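Local coordinates for protein beta-alanyl-CoA:ammonia lyase 2 (Clostridium propionicum, PDB 4MZQ) that probably acts as a hot-dog-fold lyase, releasing ammonia from beta-alanyl-coenzyme A to leave the acrylyl thioester, and binds zinc, at residues D45-L50 against L122-D127; G66-Y71 against K91-V96. All coordinates share one frame; numbering follows the deposited sequence.

Contacts 1 and 2 lie on opposite sides of the centre of this hot-dog subunit, reaching one antiparallel sheet at two different places, with the contact centres about 32 Å apart. Both contacts are largely buried, and both touch the second subunit. Contact 1 joins the turn after helix 27-45 to the end of strand 106-123; its chemistry is apolar side chains, one bridge pair, a bound coenzyme A ligand and a zinc-site aspartate. Contact 2 lies within the hairpin of strands 68-78 and 82-95, where backbone bonds across a bulge and apolar packing are joined by a salt bridge and two bridging waters. Strands 82-95 and 106-123 are neighbours in the same sheet.

Contact 1: D45-L50 against L122-D127; sequences DGDISL and LFIAKD. With 1VU (propionyl Coenzyme A), chain M.
L50 and F123 form one antiparallel hydrogen-bonded pair: L50 N gives a nearly straight bond to F123 O (3.0 Å, 167°) in the carbonyl plane, and F123 N returns a more bent one to L50 O (2.7 Å). Their side chains lie on the same face of the sheet, where the bound propionyl-CoA runs past. Its methyl C12 sits over one face of the F123 ring, toward the rim, while L50 CD1 approaches that ring obliquely. The ligand's sulfur S lies 3.8 Å from L50 CA. Beyond the bridge pair, I124 fills the bend of the 45-50 turn with its two branches. Along one arm CG1 meets S49 CB and CD1 reaches D45 CB, while on the other I124 CG2 rests 3.7 Å from D47 CB; with CG2 anti to the backbone N and CG1 beside that nitrogen, the two arms spread along the turn. Two residues before I124, L122 CD2 lies 3.2 Å from S49 OG, whose hydroxyl donates to I48 O. What shapes the turn is D47: OD1 accepts from S49 N (2.8 Å), met on the anti side, and OD2 is bonded to T104 of the second subunit. D45 turns its carboxylate to Y83, G131 and H142, so that beside this Asx turn D45 and H142, zinc ligands of this protein, are hydrogen-bonded to each other.

Contact 2: G66-Y71 against K91-V96; sequences GDFMEY and KVAKMV
M69 lays its sulfur over the base of K91: the M69 chain, bent at both chi2 and chi3, puts SD 3.7 Å from K91 CA and a similar distance from K91 CB. The two residues form a non-hydrogen-bonded pair in the antiparallel hairpin of strands 68-78 and 82-95, and the register slips by one residue between it and the F68-A93 pair, a beta bulge. V92 N meets F68 O almost straight (171°), whereas F68 N approaches A93 O from well above the carbonyl plane. On the face bearing F68 and A93, A93 CB comes to 3.8 Å from F68 CD1; at the bulge, V92 CG2 packs on F68 CB. Just ahead of the strand, G66, with positive phi, brings its CA to 4.0 Å from M95 CG. K91, CG anti to the backbone N (chi1 -173°) and kinked at chi3, carries NZ across to D67, while P62 O is a further acceptor for it. The salt bridge joins K91 NZ to D67 OD2 at 2.8 Å, from above the carboxylate plane. The other oxygen, D67 OD1, takes two waters: one accepts from K91 NZ, and one from M95 N at 3.0 Å.

Contact 1: D45-L50 against L122-D127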
loop_
_atom_site.group_PDB
_atom_site.type_symbol
_atom_site.label_atom_id
_atom_site.label_comp_id
_atom_site.label_asym_id
_atom_site.label_seq_id
_atom_site.Cartn_x
_atom_site.Cartn_y
_atom_site.Cartn_z
ATOM N N ASP A 45 8.165 29.445 3.520
ATOM C CA ASP A 45 9.628 29.551 3.662
ATOM C C ASP A 45 10.442 28.549 2.829
ATOM O O ASP A 45 11.651 28.401 3.032
ATOM C CB ASP A 45 10.017 29.423 5.138
ATOM C CG ASP A 45 10.407 30.761 5.745
ATOM O OD1 ASP A 45 9.970 31.070 6.882
ATOM O OD2 ASP A 45 11.153 31.521 5.080
ATOM N N GLY A 46 9.791 27.885 1.883
ATOM C CA GLY A 46 10.499 27.066 0.913
ATOM C C GLY A 46 11.179 25.811 1.413
ATOM O O GLY A 46 12.213 25.405 0.876
ATOM N N ASP A 47 10.596 25.188 2.432
ATOM C CA ASP A 47 11.133 23.953 2.989
ATOM C C ASP A 47 9.978 23.032 3.330
ATOM O O ASP A 47 8.904 23.510 3.708
ATOM C CB ASP A 47 11.979 24.231 4.236
ATOM C CG ASP A 47 12.867 23.062 4.604
ATOM O OD1 ASP A 47 12.398 22.171 5.341
ATOM O OD2 ASP A 47 14.035 23.019 4.138
ATOM N N ILE A 48 10.171 21.726 3.191
ATOM C CA ILE A 48 9.089 20.798 3.521
ATOM C C ILE A 48 8.838 20.720 5.034
ATOM O O ILE A 48 7.769 20.289 5.444
ATOM C CB ILE A 48 9.325 19.366 2.968
ATOM C CG1 ILE A 48 10.633 18.748 3.480
ATOM C CG2 ILE A 48 9.274 19.370 1.453
ATOM C CD1 ILE A 48 10.671 17.212 3.282
ATOM N N SER A 49 9.817 21.141 5.838
ATOM C CA SER A 49 9.667 21.307 7.290
ATOM C C SER A 49 9.590 19.977 8.041
ATOM O O SER A 49 9.518 18.905 7.435
ATOM C CB SER A 49 8.425 22.156 7.631
ATOM O OG SER A 49 7.282 21.326 7.857
ATOM N N LEU A 50 9.646 20.064 9.368
ATOM C CA LEU A 50 9.355 18.927 10.232
ATOM C C LEU A 50 8.154 19.231 11.120
ATOM O O LEU A 50 8.048 20.319 11.715
ATOM C CB LEU A 50 10.570 18.572 11.101
ATOM C CG LEU A 50 11.834 18.126 10.356
ATOM C CD1 LEU A 50 13.055 18.181 11.278
ATOM C CD2 LEU A 50 11.667 16.719 9.784
ATOM N N LEU A 122 4.742 23.323 12.968
ATOM C CA LEU A 122 5.827 22.777 12.169
ATOM C C LEU A 122 7.076 23.631 12.347
ATOM O O LEU A 122 6.996 24.789 12.751
ATOM C CB LEU A 122 5.423 22.707 10.686
ATOM C CG LEU A 122 4.185 21.846 10.385
ATOM C CD1 LEU A 122 2.940 22.722 10.410
ATOM C CD2 LEU A 122 4.298 21.146 9.033
ATOM N N PHE A 123 8.221 23.040 12.019
ATOM C CA PHE A 123 9.546 23.590 12.273
ATOM C C PHE A 123 10.334 23.736 10.975
ATOM O O PHE A 123 10.409 22.800 10.190
ATOM C CB PHE A 123 10.281 22.663 13.240
ATOM C CG PHE A 123 11.737 22.991 13.456
ATOM C CD1 PHE A 123 12.110 23.875 14.459
ATOM C CD2 PHE A 123 12.729 22.383 12.703
ATOM C CE1 PHE A 123 13.442 24.170 14.690
ATOM C CE2 PHE A 123 14.076 22.676 12.925
ATOM C CZ PHE A 123 14.429 23.568 13.923
ATOM N N ILE A 124 10.931 24.908 10.771
ATOM C CA ILE A 124 11.961 25.066 9.759
ATOM C C ILE A 124 13.151 25.742 10.420
ATOM O O ILE A 124 13.030 26.864 10.899
ATOM C CB ILE A 124 11.496 25.911 8.560
ATOM C CG1 ILE A 124 10.202 25.342 7.975
ATOM C CG2 ILE A 124 12.595 25.966 7.490
ATOM C CD1 ILE A 124 9.644 26.177 6.835
ATOM N N ALA A 125 14.278 25.041 10.485
ATOM C CA ALA A 125 15.495 25.605 11.046
ATOM C C ALA A 125 15.816 26.928 10.357
ATOM O O ALA A 125 15.584 27.073 9.155
ATOM C CB ALA A 125 16.659 24.621 10.898
ATOM N N LYS A 126 16.338 27.887 11.117
ATOM C CA LYS A 126 16.567 29.234 10.604
ATOM C C LYS A 126 17.355 29.223 9.294
ATOM O O LYS A 126 17.004 29.935 8.349
ATOM C CB LYS A 126 17.285 30.089 11.659
ATOM C CG LYS A 126 17.482 31.560 11.277
ATOM C CD LYS A 126 16.160 32.272 10.939
ATOM C CE LYS A 126 15.198 32.312 12.122
ATOM N NZ LYS A 126 13.905 33.046 11.841
ATOM N N ASP A 127 18.384 28.383 9.217
ATOM C CA ASP A 127 19.224 28.315 8.014
ATOM C C ASP A 127 18.522 27.651 6.830
ATOM O O ASP A 127 19.034 27.681 5.713
ATOM C CB ASP A 127 20.540 27.588 8.317
ATOM C CG ASP A 127 21.544 28.476 9.032
ATOM O OD1 ASP A 127 21.409 29.715 8.933
ATOM O OD2 ASP A 127 22.473 27.940 9.687
HETATM O O14 1VU M . 10.410 30.189 19.225
HETATM P P2 1VU M . 10.097 29.377 17.983
HETATM O O15 1VU M . 11.316 29.019 17.175
HETATM O O16 1VU M . 8.934 29.917 17.186
HETATM O O13 1VU M . 9.492 27.994 18.566
HETATM C C23 1VU M . 10.317 26.939 19.064
HETATM C C22 1VU M . 9.460 26.115 19.998
HETATM O O12 1VU M . 8.629 26.900 20.876
HETATM C C16 1VU M . 8.645 25.304 18.998
HETATM N N2 1VU M . 8.178 24.006 19.505
HETATM C C21 1VU M . 6.901 23.648 19.474
HETATM N N6 1VU M . 5.802 24.293 19.044
HETATM C C20 1VU M . 4.611 23.687 19.145
HETATM N N5 1VU M . 4.480 22.461 19.660
HETATM C C19 1VU M . 5.562 21.784 20.094
HETATM N N4 1VU M . 5.430 20.547 20.613
HETATM C C18 1VU M . 6.806 22.380 20.009
HETATM N N3 1VU M . 8.055 22.002 20.359
HETATM C C17 1VU M . 8.895 23.014 20.044
HETATM O O11 1VU M . 9.533 25.002 17.925
HETATM C C15 1VU M . 10.623 25.933 17.949
HETATM C C14 1VU M . 11.928 25.175 18.185
HETATM O O10 1VU M . 11.931 24.527 19.465
HETATM P P1 1VU M . 13.227 23.709 19.938
HETATM O O8 1VU M . 14.431 24.601 19.722
HETATM O O9 1VU M . 12.982 23.101 21.289
HETATM O O7 1VU M . 13.238 22.575 18.789
HETATM P P 1VU M . 13.597 21.043 19.097
HETATM O O5 1VU M . 14.980 20.996 19.713
HETATM O O6 1VU M . 12.401 20.406 19.770
HETATM O O4 1VU M . 13.728 20.481 17.603
HETATM C C13 1VU M . 12.547 20.399 16.801
HETATM C C10 1VU M . 12.714 19.262 15.801
HETATM C C11 1VU M . 11.567 19.306 14.791
HETATM C C12 1VU M . 14.064 19.382 15.098
HETATM C C9 1VU M . 12.687 17.969 16.617
HETATM O O3 1VU M . 11.642 18.056 17.597
HETATM C C8 1VU M . 12.480 16.757 15.750
HETATM O O2 1VU M . 13.348 16.369 14.983
HETATM N N1 1VU M . 11.316 16.146 15.915
HETATM C C7 1VU M . 10.793 15.145 15.000
HETATM C C6 1VU M . 10.073 15.846 13.861
HETATM C C5 1VU M . 9.489 14.838 12.896
HETATM O O1 1VU M . 10.146 13.855 12.576
HETATM N N 1VU M . 8.256 15.099 12.447
HETATM C C4 1VU M . 7.533 14.171 11.575
HETATM C C3 1VU M . 8.083 14.050 10.145
HETATM S S 1VU M . 7.833 15.570 9.180
#

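Contact 2: G66-Y71 against K91-V96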
loop_
_atom_site.group_PDB
_atom_site.type_symbol
_atom_site.label_atom_id
_atom_site.label_comp_id
_atom_site.label_asym_id
_atom_site.label_seq_id
_atom_site.Cartn_x
_atom_site.Cartn_y
_atom_site.Cartn_z
ATOM N N GLY A 66 -15.460 5.318 0.372
ATOM C CA GLY A 66 -16.411 5.987 -0.503
ATOM C C GLY A 66 -16.703 7.421 -0.097
ATOM O O GLY A 66 -17.407 8.154 -0.801
ATOM N N ASP A 67 -16.163 7.847 1.037
ATOM C CA ASP A 67 -16.315 9.242 1.420
ATOM C C ASP A 67 -15.365 10.103 0.606
ATOM O O ASP A 67 -14.206 9.756 0.434
ATOM C CB ASP A 67 -16.024 9.442 2.903
ATOM C CG ASP A 67 -17.145 8.959 3.800
ATOM O OD1 ASP A 67 -18.247 8.613 3.307
ATOM O OD2 ASP A 67 -16.916 8.946 5.023
ATOM N N PHE A 68 -15.856 11.233 0.119
ATOM C CA PHE A 68 -14.979 12.237 -0.451
ATOM C C PHE A 68 -14.667 13.248 0.640
ATOM O O PHE A 68 -15.558 13.702 1.333
ATOM C CB PHE A 68 -15.636 12.878 -1.669
ATOM C CG PHE A 68 -15.652 11.977 -2.874
ATOM C CD1 PHE A 68 -16.654 11.026 -3.041
ATOM C CD2 PHE A 68 -14.649 12.068 -3.825
ATOM C CE1 PHE A 68 -16.657 10.192 -4.159
ATOM C CE2 PHE A 68 -14.650 11.235 -4.942
ATOM C CZ PHE A 68 -15.658 10.302 -5.100
ATOM N N MET A 69 -13.393 13.584 0.800
ATOM C CA MET A 69 -12.954 14.366 1.970
ATOM C C MET A 69 -12.131 15.577 1.588
ATOM O O MET A 69 -11.336 15.535 0.652
ATOM C CB MET A 69 -12.112 13.505 2.906
ATOM C CG MET A 69 -12.803 12.279 3.479
ATOM S SD MET A 69 -14.020 12.715 4.731
ATOM C CE MET A 69 -12.978 13.375 6.033
ATOM N N GLU A 70 -12.294 16.649 2.347
ATOM C CA GLU A 70 -11.452 17.826 2.183
ATOM C C GLU A 70 -10.676 18.067 3.447
ATOM O O GLU A 70 -11.173 17.839 4.547
ATOM C CB GLU A 70 -12.273 19.066 1.843
ATOM C CG GLU A 70 -12.828 19.068 0.445
ATOM C CD GLU A 70 -13.152 20.470 -0.053
ATOM O OE1 GLU A 70 -13.360 20.625 -1.272
ATOM O OE2 GLU A 70 -13.206 21.412 0.767
ATOM N N TYR A 71 -9.449 18.542 3.296
ATOM C CA TYR A 71 -8.614 18.801 4.444
ATOM C C TYR A 71 -8.102 20.216 4.300
ATOM O O TYR A 71 -7.450 20.533 3.317
ATOM C CB TYR A 71 -7.477 17.780 4.525
ATOM C CG TYR A 71 -7.971 16.351 4.484
ATOM C CD1 TYR A 71 -8.154 15.617 5.653
ATOM C CD2 TYR A 71 -8.252 15.726 3.271
ATOM C CE1 TYR A 71 -8.602 14.303 5.617
ATOM C CE2 TYR A 71 -8.710 14.429 3.229
ATOM C CZ TYR A 71 -8.887 13.722 4.390
ATOM O OH TYR A 71 -9.340 12.415 4.311
ATOM N N LYS A 91 -16.268 16.108 5.294
ATOM C CA LYS A 91 -16.819 15.127 4.363
ATOM C C LYS A 91 -17.787 15.804 3.395
ATOM O O LYS A 91 -18.746 16.438 3.826
ATOM C CB LYS A 91 -17.536 14.004 5.113
ATOM C CG LYS A 91 -17.984 12.849 4.219
ATOM C CD LYS A 91 -18.760 11.807 5.042
ATOM C CE LYS A 91 -18.025 11.416 6.339
ATOM N NZ LYS A 91 -18.554 10.132 6.887
ATOM N N VAL A 92 -17.546 15.654 2.096
ATOM C CA VAL A 92 -18.366 16.368 1.125
ATOM C C VAL A 92 -19.257 15.469 0.285
ATOM O O VAL A 92 -20.159 15.971 -0.381
ATOM C CB VAL A 92 -17.493 17.238 0.178
ATOM C CG1 VAL A 92 -16.775 18.337 0.971
ATOM C CG2 VAL A 92 -16.498 16.371 -0.592
ATOM N N ALA A 93 -19.046 14.152 0.362
ATOM C CA ALA A 93 -19.887 13.182 -0.331
ATOM C C ALA A 93 -19.691 11.800 0.283
ATOM O O ALA A 93 -18.673 11.544 0.926
ATOM C CB ALA A 93 -19.569 13.177 -1.833
ATOM N N LYS A 94 -20.657 10.907 0.094
ATOM C CA LYS A 94 -20.594 9.602 0.752
ATOM C C LYS A 94 -21.426 8.560 0.014
ATOM O O LYS A 94 -22.296 8.920 -0.780
ATOM C CB LYS A 94 -21.082 9.734 2.191
ATOM C CG LYS A 94 -22.526 10.240 2.285
ATOM C CD LYS A 94 -23.057 10.177 3.718
ATOM C CE LYS A 94 -24.569 10.416 3.753
ATOM N NZ LYS A 94 -25.135 10.243 5.123
ATOM N N MET A 95 -21.159 7.277 0.273
ATOM C CA MET A 95 -22.101 6.219 -0.107
ATOM C C MET A 95 -23.373 6.365 0.702
ATOM O O MET A 95 -23.342 6.757 1.870
ATOM C CB MET A 95 -21.529 4.815 0.118
ATOM C CG MET A 95 -20.163 4.558 -0.515
ATOM S SD MET A 95 -20.145 4.734 -2.321
ATOM C CE MET A 95 -21.275 3.464 -2.853
ATOM N N VAL A 96 -24.501 6.033 0.091
ATOM C CA VAL A 96 -25.759 6.100 0.812
ATOM C C VAL A 96 -25.851 4.994 1.866
ATOM O O VAL A 96 -26.334 5.237 2.982
ATOM C CB VAL A 96 -26.953 6.025 -0.156
ATOM C CG1 VAL A 96 -28.258 5.883 0.604
ATOM C CG2 VAL A 96 -26.982 7.276 -1.008
HETATM O O HOH W 1 -19.054 6.255 2.137
HETATM O O HOH W 2 -20.139 8.199 5.286
#